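Long-range contacts in enoyl-CoA hydratase/isomerase (Shewanella pealeana, PDB 4KPK), which probably works as an isomerase of the crotonase (enoyl-CoA hydratase/isomerase) family, most likely on acyl-CoA thioesters: residues Ala124-Met129 with Leu150-Cys155; Asn236-Met241 with Ser274-Glu279; Arg164-Leu169 with Ala201-Ala206; Gln37-Ser42 with Asp64-Ser69. One frame throughout, in Å; residues are numbered along the deposited sequence.

Overall arrangement
Along the chain the order is contact 4, contact 1, contact 3, contact 2, each closing before the next opens. Contact 1 joins helices 113-132 and 148-155, its centre about 6 Å from the centre of the chain. It touches contact 4, about 15 Å away between centres, through Leu126 and Ile68. It touches contact 3, about 18 Å away between centres, where Leu150 packs on Phe167 and Leu169. Contact 4 sets helix 65-80 beside the edge strand 41-46 of the mixed sheet. Contact 2 stands apart among the C-terminal helices, about 39 Å from contact 3 between centres. Contacts 1 and 2 both meet the third subunit, consistent with the trimers of the crotonase fold.

Contact 1. Residues Ala124-Met129 with Leu150-Cys155; sequences ARLMSM and LGLICC
Met127, a selenomethionine, reaches from helix 113-132 to helix 148-155 and makes the largest share of this apolar contact. Its SE atom lies against the backbone of the other helix, 3.4 Å from Gly151 C and 3.4 Å from Leu152 N. A bend at chi2 (-53°) brings SE against that backbone. Gly151 offers no side chain at this point. A CB there would run into the selenium.

Side chain meets side chain next to this. Met127 and Leu152 cross at about a right angle. Leu152 CD2 is 3.7 Å from Met127 SE and 3.8 Å from Met127 CE. Leu152 CD2 also lies 4.2 Å from Leu126 CD2. Leu126 also packs on Met71 and Leu75 of helix 65-80.

Sulfur makes the third group. Cys155 SG comes in beside the start of the Met127 side chain, 4.0 Å from Met127 CB. Cys155 SG also lies 3.5 Å from Met127 O. Tyr184 of helix 182-189 covers both Met127 and Cys155.

The short helix segments run nearly parallel, at 24°, with their axes 9.6 Å apart. All the touching residues are buried. This is the helix packing of the crotonase fold core. In relatives the N-terminal end of the helix equivalent to 148-155 contributes to the oxyanion hole, and the same is probable here.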
loop_
_atom_site.group_PDB
_atom_site.type_symbol
_atom_site.label_atom_id
_atom_site.label_comp_id
_atom_site.label_asym_id
_atom_site.label_seq_id
_atom_site.Cartn_x
_atom_site.Cartn_y
_atom_site.Cartn_z
ATOM N N ALA A 124 17.639 6.549 -14.929
ATOM C CA ALA A 124 17.313 6.668 -13.487
ATOM C C ALA A 124 17.286 8.110 -12.981
ATOM O O ALA A 124 16.446 8.473 -12.128
ATOM C CB ALA A 124 18.220 5.841 -12.637
ATOM N N ARG A 125 18.208 8.913 -13.509
ATOM C CA ARG A 125 18.271 10.356 -13.240
ATOM C C ARG A 125 16.994 11.055 -13.772
ATOM O O ARG A 125 16.404 11.894 -13.104
ATOM C CB ARG A 125 19.541 10.934 -13.906
ATOM C CG ARG A 125 19.730 12.440 -13.806
ATOM C CD ARG A 125 21.025 12.928 -14.522
ATOM N NE ARG A 125 21.318 14.333 -14.225
ATOM C CZ ARG A 125 21.779 14.790 -13.037
ATOM N NH1 ARG A 125 21.992 13.978 -12.007
ATOM N NH2 ARG A 125 22.020 16.081 -12.863
ATOM N N LEU A 126 16.589 10.725 -14.981
ATOM C CA LEU A 126 15.244 11.192 -15.495
ATOM C C LEU A 126 14.070 10.903 -14.509
ATOM O O LEU A 126 13.401 11.810 -14.085
ATOM C CB LEU A 126 14.952 10.585 -16.865
ATOM C CG LEU A 126 13.548 10.919 -17.454
ATOM C CD1 LEU A 126 13.291 12.409 -17.372
ATOM C CD2 LEU A 126 13.352 10.380 -18.840
HETATM N N MSE A 127 13.848 9.677 -14.099
HETATM C CA MSE A 127 12.757 9.359 -13.192
HETATM C C MSE A 127 12.871 10.067 -11.855
HETATM O O MSE A 127 11.894 10.573 -11.292
HETATM C CB MSE A 127 12.759 7.889 -12.938
HETATM C CG MSE A 127 12.435 6.972 -14.090
HETATM SE SE MSE A 127 10.740 7.342 -15.064
HETATM C CE MSE A 127 11.364 6.741 -16.838
ATOM N N SER A 128 14.083 10.064 -11.291
ATOM C CA SER A 128 14.287 10.718 -10.016
ATOM C C SER A 128 13.959 12.211 -10.038
ATOM O O SER A 128 13.209 12.696 -9.171
ATOM C CB SER A 128 15.734 10.501 -9.525
ATOM O OG SER A 128 15.832 10.956 -8.196
HETATM N N MSE A 129 14.490 12.937 -11.016
HETATM C CA MSE A 129 14.196 14.340 -11.151
HETATM C C MSE A 129 12.719 14.613 -11.375
HETATM O O MSE A 129 12.204 15.631 -10.895
HETATM C CB MSE A 129 14.834 15.016 -12.367
HETATM C CG MSE A 129 16.366 15.038 -12.307
HETATM SE SE MSE A 129 17.107 16.033 -13.858
HETATM C CE MSE A 129 15.538 17.084 -14.359
ATOM N N LEU A 150 5.477 4.174 -18.441
ATOM C CA LEU A 150 4.860 3.824 -17.205
ATOM C C LEU A 150 5.597 4.424 -16.013
ATOM O O LEU A 150 4.933 4.859 -15.061
ATOM C CB LEU A 150 4.783 2.337 -17.088
ATOM C CG LEU A 150 3.956 1.810 -15.920
ATOM C CD1 LEU A 150 2.538 2.341 -15.918
ATOM C CD2 LEU A 150 3.968 0.295 -16.030
ATOM N N GLY A 151 6.935 4.504 -16.064
ATOM C CA GLY A 151 7.698 5.130 -14.962
ATOM C C GLY A 151 7.380 6.600 -14.840
ATOM O O GLY A 151 7.040 7.126 -13.790
ATOM N N LEU A 152 7.443 7.303 -15.930
ATOM C CA LEU A 152 6.988 8.667 -15.885
ATOM C C LEU A 152 5.627 8.827 -15.282
ATOM O O LEU A 152 5.402 9.746 -14.510
ATOM C CB LEU A 152 6.941 9.279 -17.293
ATOM C CG LEU A 152 8.298 9.275 -18.050
ATOM C CD1 LEU A 152 8.032 9.858 -19.410
ATOM C CD2 LEU A 152 9.434 10.013 -17.347
ATOM N N ILE A 153 4.675 7.999 -15.682
ATOM C CA ILE A 153 3.319 8.128 -15.145
ATOM C C ILE A 153 3.329 7.894 -13.647
ATOM O O ILE A 153 2.810 8.668 -12.877
ATOM C CB ILE A 153 2.378 7.104 -15.803
ATOM C CG1 ILE A 153 2.178 7.510 -17.239
ATOM C CG2 ILE A 153 1.096 6.998 -14.989
ATOM C CD1 ILE A 153 1.768 6.365 -18.124
ATOM N N CYS A 154 3.990 6.838 -13.230
ATOM C CA CYS A 154 4.205 6.603 -11.808
ATOM C C CYS A 154 5.024 7.621 -11.049
ATOM O O CYS A 154 4.942 7.634 -9.828
ATOM C CB CYS A 154 4.728 5.199 -11.571
ATOM S SG CYS A 154 3.383 4.111 -12.089
ATOM N N CYS A 155 5.740 8.495 -11.752
ATOM C CA CYS A 155 6.507 9.570 -11.134
ATOM C C CYS A 155 5.694 10.857 -11.011
ATOM O O CYS A 155 6.082 11.770 -10.287
ATOM C CB CYS A 155 7.807 9.802 -11.908
ATOM S SG CYS A 155 9.014 8.527 -11.559
#

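Contact 2. Residues Asn236-Met241 with Ser274-Glu279; sequences NSPQGM and SEEGQE
Two helix N-termini lie side by side in the C-terminal helical region of this crotonase-family chain. Each starts with a serine N-cap. Ser237 OG accepts from Gly240 N at 2.9 Å, and Ser274 OG accepts from Gly277 N at 2.9 Å. The side chains of Gln239 and Glu276 slide past each other in opposite directions and tie the two ends together. Their amide and carboxylate planes are nearly parallel, 3° apart.

Glu276 OE1 takes two hydrogen bonds, both from the same face of its carboxylate. Ser237 OG donates to Glu276 OE1 at 3.0 Å from above the plane. Gln239 N donates to Glu276 OE1 at 3.2 Å, on the anti side and tilted from the plane. The Glu276 chain bends at chi2 (-92°) to bring OE1 there. In return, Gln239 NE2 donates to Ser274 OG at 3.0 Å, close to its own amide plane. Gln239 is extended beyond CG, which gives it this length. Ser274 OG also bonds to Ile271 O.

Trp292 packs on Ser237, Pro238 and Glu276. Asn236 ND2 bonds to Leu199 O and Thr200 O of the third subunit. An alanine in place of Glu276 would probably leave Ser237 OG and Gln239 N without this shared acceptor. The carboxylate sits at the start of helix 238-251, where the helix dipole is likely to favour its charged form.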
loop_
_atom_site.group_PDB
_atom_site.type_symbol
_atom_site.label_atom_id
_atom_site.label_comp_id
_atom_site.label_asym_id
_atom_site.label_seq_id
_atom_site.Cartn_x
_atom_site.Cartn_y
_atom_site.Cartn_z
ATOM N N ASN A 236 -3.135 27.113 -5.269
ATOM C CA ASN A 236 -2.543 26.743 -3.960
ATOM C C ASN A 236 -1.138 27.262 -3.777
ATOM O O ASN A 236 -0.470 27.639 -4.719
ATOM C CB ASN A 236 -2.533 25.206 -3.742
ATOM C CG ASN A 236 -3.929 24.572 -3.828
ATOM O OD1 ASN A 236 -4.926 25.188 -3.517
ATOM N ND2 ASN A 236 -3.982 23.322 -4.227
ATOM N N SER A 237 -0.652 27.193 -2.545
ATOM C CA SER A 237 0.708 27.679 -2.233
ATOM C C SER A 237 1.815 26.919 -2.934
ATOM O O SER A 237 2.041 25.749 -2.655
ATOM C CB SER A 237 0.932 27.585 -0.741
ATOM O OG SER A 237 2.252 27.824 -0.388
ATOM N N PRO A 238 2.551 27.579 -3.822
ATOM C CA PRO A 238 3.745 26.877 -4.354
ATOM C C PRO A 238 4.670 26.288 -3.294
ATOM O O PRO A 238 5.160 25.106 -3.434
ATOM C CB PRO A 238 4.467 27.963 -5.174
ATOM C CG PRO A 238 3.374 28.940 -5.546
ATOM C CD PRO A 238 2.319 28.877 -4.464
ATOM N N GLN A 239 4.952 27.079 -2.254
ATOM C CA GLN A 239 5.810 26.547 -1.185
ATOM C C GLN A 239 5.187 25.364 -0.441
ATOM O O GLN A 239 5.891 24.398 -0.118
ATOM C CB GLN A 239 6.180 27.627 -0.172
ATOM C CG GLN A 239 7.137 27.101 0.897
ATOM C CD GLN A 239 7.488 28.129 1.976
ATOM O OE1 GLN A 239 8.649 28.521 2.118
ATOM N NE2 GLN A 239 6.483 28.569 2.730
ATOM N N GLY A 240 3.895 25.475 -0.107
ATOM C CA GLY A 240 3.217 24.425 0.609
ATOM C C GLY A 240 3.174 23.124 -0.193
ATOM O O GLY A 240 3.417 22.025 0.347
HETATM N N MSE A 241 2.927 23.240 -1.487
HETATM C CA MSE A 241 2.910 22.052 -2.380
HETATM C C MSE A 241 4.294 21.459 -2.467
HETATM O O MSE A 241 4.465 20.242 -2.403
HETATM C CB MSE A 241 2.391 22.489 -3.755
HETATM C CG MSE A 241 0.889 22.753 -3.586
HETATM SE SE MSE A 241 0.082 22.782 -5.391
HETATM C CE MSE A 241 0.774 24.467 -6.053
ATOM N N SER A 274 6.938 31.056 8.272
ATOM C CA SER A 274 7.392 31.564 6.964
ATOM C C SER A 274 6.513 32.713 6.422
ATOM O O SER A 274 5.312 32.863 6.768
ATOM C CB SER A 274 7.506 30.415 5.921
ATOM O OG SER A 274 6.256 30.104 5.255
ATOM N N GLU A 275 7.114 33.508 5.538
ATOM C CA GLU A 275 6.412 34.590 4.858
ATOM C C GLU A 275 5.173 34.117 4.092
ATOM O O GLU A 275 4.126 34.758 4.071
ATOM C CB GLU A 275 7.366 35.203 3.845
ATOM C CG GLU A 275 7.069 36.654 3.527
ATOM C CD GLU A 275 8.201 37.265 2.727
ATOM O OE1 GLU A 275 9.313 37.413 3.293
ATOM O OE2 GLU A 275 7.979 37.565 1.533
ATOM N N GLU A 276 5.361 32.979 3.458
ATOM C CA GLU A 276 4.390 32.322 2.620
ATOM C C GLU A 276 3.265 31.749 3.474
ATOM O O GLU A 276 2.071 32.006 3.205
ATOM C CB GLU A 276 5.124 31.244 1.808
ATOM C CG GLU A 276 5.165 31.461 0.324
ATOM C CD GLU A 276 3.984 30.774 -0.303
ATOM O OE1 GLU A 276 4.110 29.970 -1.265
ATOM O OE2 GLU A 276 2.913 31.002 0.292
ATOM N N GLY A 277 3.632 30.985 4.506
ATOM C CA GLY A 277 2.682 30.560 5.554
ATOM C C GLY A 277 1.901 31.730 6.125
ATOM O O GLY A 277 0.652 31.723 6.200
ATOM N N GLN A 278 2.624 32.798 6.453
ATOM C CA GLN A 278 1.999 33.972 7.025
ATOM C C GLN A 278 1.039 34.615 6.026
ATOM O O GLN A 278 -0.004 35.034 6.418
ATOM C CB GLN A 278 3.019 34.962 7.595
ATOM C CG GLN A 278 3.709 34.393 8.833
ATOM C CD GLN A 278 2.786 34.344 10.052
ATOM O OE1 GLN A 278 2.588 33.288 10.723
ATOM N NE2 GLN A 278 2.207 35.489 10.358
ATOM N N GLU A 279 1.401 34.670 4.763
ATOM C CA GLU A 279 0.551 35.317 3.762
ATOM C C GLU A 279 -0.689 34.469 3.499
ATOM O O GLU A 279 -1.799 35.010 3.381
ATOM C CB GLU A 279 1.305 35.648 2.439
ATOM C CG GLU A 279 0.436 35.791 1.170
ATOM C CD GLU A 279 -0.463 37.036 1.161
ATOM O OE1 GLU A 279 -0.520 37.753 2.175
ATOM O OE2 GLU A 279 -1.162 37.297 0.140
#

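Contact 3. Residues Arg164-Leu169 with Ala201-Ala206; sequences RASFCL and AERFDA
Phe167 and Phe204 meet across two short, weakly bonded antiparallel strands. Phe167 puts its CB over one face of the Phe204 ring, 3.5 Å from the centroid. This is a CH-pi contact, offset toward the rim. The rings barely overlap. Their planes are 23° apart, and the centroids are separated by 5.4 Å. Phe204 CG lies between its backbone N and carbonyl carbon (chi1 63°), which swings the ring back toward strand 167-168. Leu169 CD1 meets the edge of the same ring, at Phe204 CE1, and Tyr197 also packs on it.

The strands form a small antiparallel ribbon beside the main mixed sheet of the crotonase fold. Phe167 and Phe204 are its hydrogen-bonded pair. Phe204 N donates to Phe167 O at 2.7 Å, and Phe167 N to Phe204 O at 3.0 Å.

Cys168 and Arg203 point to the other face. Cys168 SG, turned anti to its own nitrogen (chi1 -163°), comes 3.5 Å from Ala201 O. Arg203 CD comes 3.9 Å from Ser166 OG. Beyond the pair, one water links Ala165 O to Ala206 N. A second accepts from Leu169 N at 2.8 Å and donates to Glu202 O.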
loop_
_atom_site.group_PDB
_atom_site.type_symbol
_atom_site.label_atom_id
_atom_site.label_comp_id
_atom_site.label_asym_id
_atom_site.label_seq_id
_atom_site.Cartn_x
_atom_site.Cartn_y
_atom_site.Cartn_z
ATOM N N ARG A 164 -8.975 3.890 -24.212
ATOM C CA ARG A 164 -8.116 2.947 -24.964
ATOM C C ARG A 164 -6.713 2.761 -24.356
ATOM O O ARG A 164 -5.934 1.955 -24.905
ATOM C CB ARG A 164 -7.890 3.426 -26.400
ATOM C CG ARG A 164 -8.982 3.058 -27.373
ATOM C CD ARG A 164 -8.647 3.632 -28.747
ATOM N NE ARG A 164 -9.646 3.269 -29.763
ATOM C CZ ARG A 164 -9.763 2.062 -30.321
ATOM N NH1 ARG A 164 -8.958 1.062 -29.963
ATOM N NH2 ARG A 164 -10.692 1.843 -31.252
ATOM N N ALA A 165 -6.374 3.505 -23.278
ATOM C CA ALA A 165 -4.989 3.401 -22.711
ATOM C C ALA A 165 -4.549 1.993 -22.387
ATOM O O ALA A 165 -5.302 1.173 -21.897
ATOM C CB ALA A 165 -4.819 4.267 -21.499
ATOM N N SER A 166 -3.300 1.716 -22.673
ATOM C CA SER A 166 -2.808 0.371 -22.663
ATOM C C SER A 166 -1.521 0.340 -21.857
ATOM O O SER A 166 -0.695 1.256 -22.001
ATOM C CB SER A 166 -2.481 -0.007 -24.109
ATOM O OG SER A 166 -3.015 -1.234 -24.406
ATOM N N PHE A 167 -1.332 -0.705 -21.034
ATOM C CA PHE A 167 -0.119 -0.829 -20.192
ATOM C C PHE A 167 0.394 -2.257 -20.182
ATOM O O PHE A 167 -0.379 -3.205 -20.335
ATOM C CB PHE A 167 -0.393 -0.362 -18.746
ATOM C CG PHE A 167 -1.076 0.948 -18.689
ATOM C CD1 PHE A 167 -0.356 2.124 -18.645
ATOM C CD2 PHE A 167 -2.473 1.001 -18.758
ATOM C CE1 PHE A 167 -1.030 3.341 -18.642
ATOM C CE2 PHE A 167 -3.128 2.181 -18.739
ATOM C CZ PHE A 167 -2.420 3.364 -18.713
ATOM N N CYS A 168 1.689 -2.394 -19.941
ATOM C CA CYS A 168 2.374 -3.658 -20.123
ATOM C C CYS A 168 3.757 -3.491 -19.496
ATOM O O CYS A 168 4.489 -2.561 -19.853
ATOM C CB CYS A 168 2.529 -3.935 -21.640
ATOM S SG CYS A 168 2.923 -5.612 -22.100
ATOM N N LEU A 169 4.131 -4.383 -18.590
ATOM C CA LEU A 169 5.558 -4.495 -18.149
ATOM C C LEU A 169 6.237 -5.719 -18.810
ATOM O O LEU A 169 6.242 -6.829 -18.250
ATOM C CB LEU A 169 5.612 -4.623 -16.637
ATOM C CG LEU A 169 5.118 -3.401 -15.875
ATOM C CD1 LEU A 169 4.088 -3.761 -14.805
ATOM C CD2 LEU A 169 6.354 -2.651 -15.324
ATOM N N ALA A 201 4.042 -10.287 -17.537
ATOM C CA ALA A 201 4.161 -9.326 -18.628
ATOM C C ALA A 201 2.812 -9.152 -19.448
ATOM O O ALA A 201 2.807 -8.849 -20.652
ATOM C CB ALA A 201 5.326 -9.708 -19.526
ATOM N N GLU A 202 1.693 -9.351 -18.785
ATOM C CA GLU A 202 0.428 -9.177 -19.460
ATOM C C GLU A 202 0.087 -7.717 -19.664
ATOM O O GLU A 202 0.537 -6.816 -18.932
ATOM C CB GLU A 202 -0.690 -9.908 -18.724
ATOM C CG GLU A 202 -1.027 -9.328 -17.374
ATOM C CD GLU A 202 -1.753 -10.335 -16.495
ATOM O OE1 GLU A 202 -2.998 -10.555 -16.714
ATOM O OE2 GLU A 202 -1.084 -10.886 -15.597
ATOM N N ARG A 203 -0.732 -7.495 -20.698
ATOM C CA ARG A 203 -1.275 -6.195 -20.999
ATOM C C ARG A 203 -2.364 -5.940 -19.988
ATOM O O ARG A 203 -2.994 -6.877 -19.544
ATOM C CB ARG A 203 -1.853 -6.169 -22.429
ATOM C CG ARG A 203 -1.409 -4.934 -23.210
ATOM C CD ARG A 203 -1.892 -5.010 -24.659
ATOM N NE ARG A 203 -1.170 -6.063 -25.356
ATOM C CZ ARG A 203 -0.112 -5.877 -26.138
ATOM N NH1 ARG A 203 0.361 -4.660 -26.367
ATOM N NH2 ARG A 203 0.479 -6.923 -26.706
ATOM N N PHE A 204 -2.562 -4.680 -19.614
ATOM C CA PHE A 204 -3.720 -4.292 -18.814
ATOM C C PHE A 204 -4.308 -2.976 -19.297
ATOM O O PHE A 204 -3.646 -2.258 -20.055
ATOM C CB PHE A 204 -3.475 -4.353 -17.304
ATOM C CG PHE A 204 -2.411 -3.420 -16.780
ATOM C CD1 PHE A 204 -1.112 -3.858 -16.629
ATOM C CD2 PHE A 204 -2.754 -2.176 -16.302
ATOM C CE1 PHE A 204 -0.137 -3.032 -16.063
ATOM C CE2 PHE A 204 -1.795 -1.322 -15.771
ATOM C CZ PHE A 204 -0.477 -1.753 -15.648
ATOM N N ASP A 205 -5.592 -2.764 -18.990
ATOM C CA ASP A 205 -6.351 -1.688 -19.579
ATOM C C ASP A 205 -6.543 -0.521 -18.621
ATOM O O ASP A 205 -6.007 -0.506 -17.531
ATOM C CB ASP A 205 -7.704 -2.181 -20.226
ATOM C CG ASP A 205 -8.762 -2.636 -19.224
ATOM O OD1 ASP A 205 -8.707 -2.327 -18.021
ATOM O OD2 ASP A 205 -9.696 -3.328 -19.667
ATOM N N ALA A 206 -7.267 0.488 -19.088
ATOM C CA ALA A 206 -7.432 1.720 -18.403
ATOM C C ALA A 206 -8.122 1.492 -17.075
ATOM O O ALA A 206 -7.768 2.092 -16.067
ATOM C CB ALA A 206 -8.293 2.654 -19.272
HETATM O O HOH W 1 -7.922 0.435 -22.130
HETATM O O HOH W 2 2.533 -6.239 -17.323
#

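Contact 4. Residues Gln37-Ser42 with Asp64-Ser69; sequences QLHYLS and DEVMIS. With EDO (1,2-ethanediol), chain B.
Tyr40 is held by the same aspartate that caps a helix. Tyr40 OH donates to Asp64 OD2 at 3.0 Å, on the syn lone pair. Asp64 is the N-cap of helix 65-80, and its OD1 accepts from Met67 N at 3.0 Å in an almost straight bond (171°). In the crotonase fold seen here, this helix lies beside the edge strand 41-46, and Tyr40 just precedes that strand.

Asp64 OD1 also lies at the edge of the tyrosine ring, 3.0 Å from Tyr40 CE2. Ring and carboxylate planes are 32° apart. Asp64 CG sits between its own backbone N and carbonyl carbon (chi1 67°), which brings one oxygen to the helix end and the other to the hydroxyl. Arg56 makes a cation-pi contact with Tyr40 and a long, weak ion pair with Asp64. Glu70 accepts from the backbone N of His39 and of Tyr40.

An alanine at Asp64 would probably leave Met67 N without its cap and set the tyrosine hydroxyl free to turn.

Apolar groups complete the contact. Met67 CB lies 3.8 Å from Tyr40 CD2. Leu41 CD2 comes up to Met67 SE at 4.4 Å. Val66 CG1 sits over one face of the Tyr40 ring, 4.0 Å from its centroid.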
loop_
_atom_site.group_PDB
_atom_site.type_symbol
_atom_site.label_atom_id
_atom_site.label_comp_id
_atom_site.label_asym_id
_atom_site.label_seq_id
_atom_site.Cartn_x
_atom_site.Cartn_y
_atom_site.Cartn_z
ATOM N N GLN A 37 14.851 23.865 -30.670
ATOM C CA GLN A 37 16.023 23.049 -30.707
ATOM C C GLN A 37 15.822 21.576 -30.367
ATOM O O GLN A 37 16.478 20.735 -30.948
ATOM C CB GLN A 37 17.069 23.640 -29.767
ATOM C CG GLN A 37 17.541 24.969 -30.350
ATOM C CD GLN A 37 18.153 25.887 -29.344
ATOM O OE1 GLN A 37 17.981 25.731 -28.140
ATOM N NE2 GLN A 37 18.872 26.861 -29.835
ATOM N N LEU A 38 14.885 21.242 -29.483
ATOM C CA LEU A 38 14.573 19.816 -29.198
ATOM C C LEU A 38 14.039 19.059 -30.416
ATOM O O LEU A 38 13.151 19.554 -31.107
ATOM C CB LEU A 38 13.515 19.702 -28.080
ATOM C CG LEU A 38 13.964 20.378 -26.785
ATOM C CD1 LEU A 38 12.879 20.489 -25.710
ATOM C CD2 LEU A 38 15.210 19.665 -26.275
ATOM N N HIS A 39 14.530 17.825 -30.598
ATOM C CA HIS A 39 14.227 16.997 -31.762
ATOM C C HIS A 39 12.904 16.267 -31.567
ATOM O O HIS A 39 12.152 16.128 -32.511
ATOM C CB HIS A 39 15.342 15.940 -31.998
ATOM C CG HIS A 39 16.734 16.516 -32.140
ATOM N ND1 HIS A 39 17.192 17.075 -33.315
ATOM C CD2 HIS A 39 17.762 16.621 -31.251
ATOM C CE1 HIS A 39 18.439 17.498 -33.147
ATOM N NE2 HIS A 39 18.804 17.246 -31.901
ATOM N N TYR A 40 12.686 15.774 -30.344
ATOM C CA TYR A 40 11.641 14.849 -29.987
ATOM C C TYR A 40 10.563 15.385 -29.095
ATOM O O TYR A 40 9.463 14.766 -28.967
ATOM C CB TYR A 40 12.231 13.664 -29.265
ATOM C CG TYR A 40 13.144 12.785 -30.067
ATOM C CD1 TYR A 40 13.257 12.871 -31.461
ATOM C CD2 TYR A 40 13.843 11.806 -29.436
ATOM C CE1 TYR A 40 14.090 12.012 -32.166
ATOM C CE2 TYR A 40 14.645 10.949 -30.133
ATOM C CZ TYR A 40 14.773 11.051 -31.476
ATOM O OH TYR A 40 15.604 10.144 -32.076
ATOM N N LEU A 41 10.825 16.537 -28.502
ATOM C CA LEU A 41 9.869 17.157 -27.589
ATOM C C LEU A 41 9.458 18.537 -28.105
ATOM O O LEU A 41 10.206 19.158 -28.847
ATOM C CB LEU A 41 10.509 17.330 -26.204
ATOM C CG LEU A 41 10.973 16.072 -25.484
ATOM C CD1 LEU A 41 11.751 16.396 -24.191
ATOM C CD2 LEU A 41 9.754 15.211 -25.203
ATOM N N SER A 42 8.275 18.995 -27.661
ATOM C CA SER A 42 7.906 20.412 -27.621
ATOM C C SER A 42 7.840 20.847 -26.203
ATOM O O SER A 42 7.597 20.037 -25.281
ATOM C CB SER A 42 6.469 20.691 -28.154
ATOM O OG SER A 42 6.311 20.265 -29.475
ATOM N N ASP A 64 14.379 6.671 -26.884
ATOM C CA ASP A 64 15.791 6.381 -27.041
ATOM C C ASP A 64 16.616 7.351 -26.200
ATOM O O ASP A 64 16.035 8.130 -25.407
ATOM C CB ASP A 64 16.149 6.386 -28.530
ATOM C CG ASP A 64 16.045 7.735 -29.143
ATOM O OD1 ASP A 64 15.857 8.756 -28.420
ATOM O OD2 ASP A 64 16.160 7.775 -30.376
ATOM N N GLU A 65 17.959 7.281 -26.338
ATOM C CA GLU A 65 18.892 8.125 -25.533
ATOM C C GLU A 65 18.656 9.641 -25.695
ATOM O O GLU A 65 18.796 10.466 -24.779
ATOM C CB GLU A 65 20.356 7.710 -25.830
ATOM C CG GLU A 65 20.939 8.163 -27.163
ATOM C CD GLU A 65 20.429 7.495 -28.476
ATOM O OE1 GLU A 65 19.485 6.663 -28.558
ATOM O OE2 GLU A 65 21.012 7.865 -29.500
ATOM N N VAL A 66 18.274 10.006 -26.875
ATOM C CA VAL A 66 17.988 11.374 -27.164
ATOM C C VAL A 66 16.699 11.843 -26.438
ATOM O O VAL A 66 16.737 12.851 -25.790
ATOM C CB VAL A 66 17.901 11.582 -28.708
ATOM C CG1 VAL A 66 17.343 12.963 -29.051
ATOM C CG2 VAL A 66 19.267 11.371 -29.367
HETATM N N MSE A 67 15.577 11.125 -26.580
HETATM C CA MSE A 67 14.342 11.401 -25.821
HETATM C C MSE A 67 14.615 11.530 -24.345
HETATM O O MSE A 67 14.136 12.454 -23.729
HETATM C CB MSE A 67 13.362 10.271 -25.960
HETATM C CG MSE A 67 12.080 10.418 -25.152
HETATM SE SE MSE A 67 10.681 11.107 -26.370
HETATM C CE MSE A 67 10.418 9.529 -27.464
ATOM N N ILE A 68 15.345 10.574 -23.792
ATOM C CA ILE A 68 15.691 10.555 -22.361
ATOM C C ILE A 68 16.366 11.879 -22.037
ATOM O O ILE A 68 15.944 12.589 -21.133
ATOM C CB ILE A 68 16.650 9.388 -21.977
ATOM C CG1 ILE A 68 16.018 7.997 -22.196
ATOM C CG2 ILE A 68 17.154 9.510 -20.562
ATOM C CD1 ILE A 68 14.588 7.919 -21.794
ATOM N N SER A 69 17.356 12.247 -22.843
ATOM C CA SER A 69 18.167 13.423 -22.525
ATOM C C SER A 69 17.399 14.715 -22.701
ATOM O O SER A 69 17.489 15.666 -21.884
ATOM C CB SER A 69 19.462 13.437 -23.353
ATOM O OG SER A 69 19.863 14.772 -23.594
HETATM C C1 EDO B . 10.076 20.106 -31.555
HETATM O O1 EDO B . 11.103 20.361 -30.596
HETATM C C2 EDO B . 8.853 20.776 -30.952
HETATM O O2 EDO B . 8.115 21.477 -31.936
#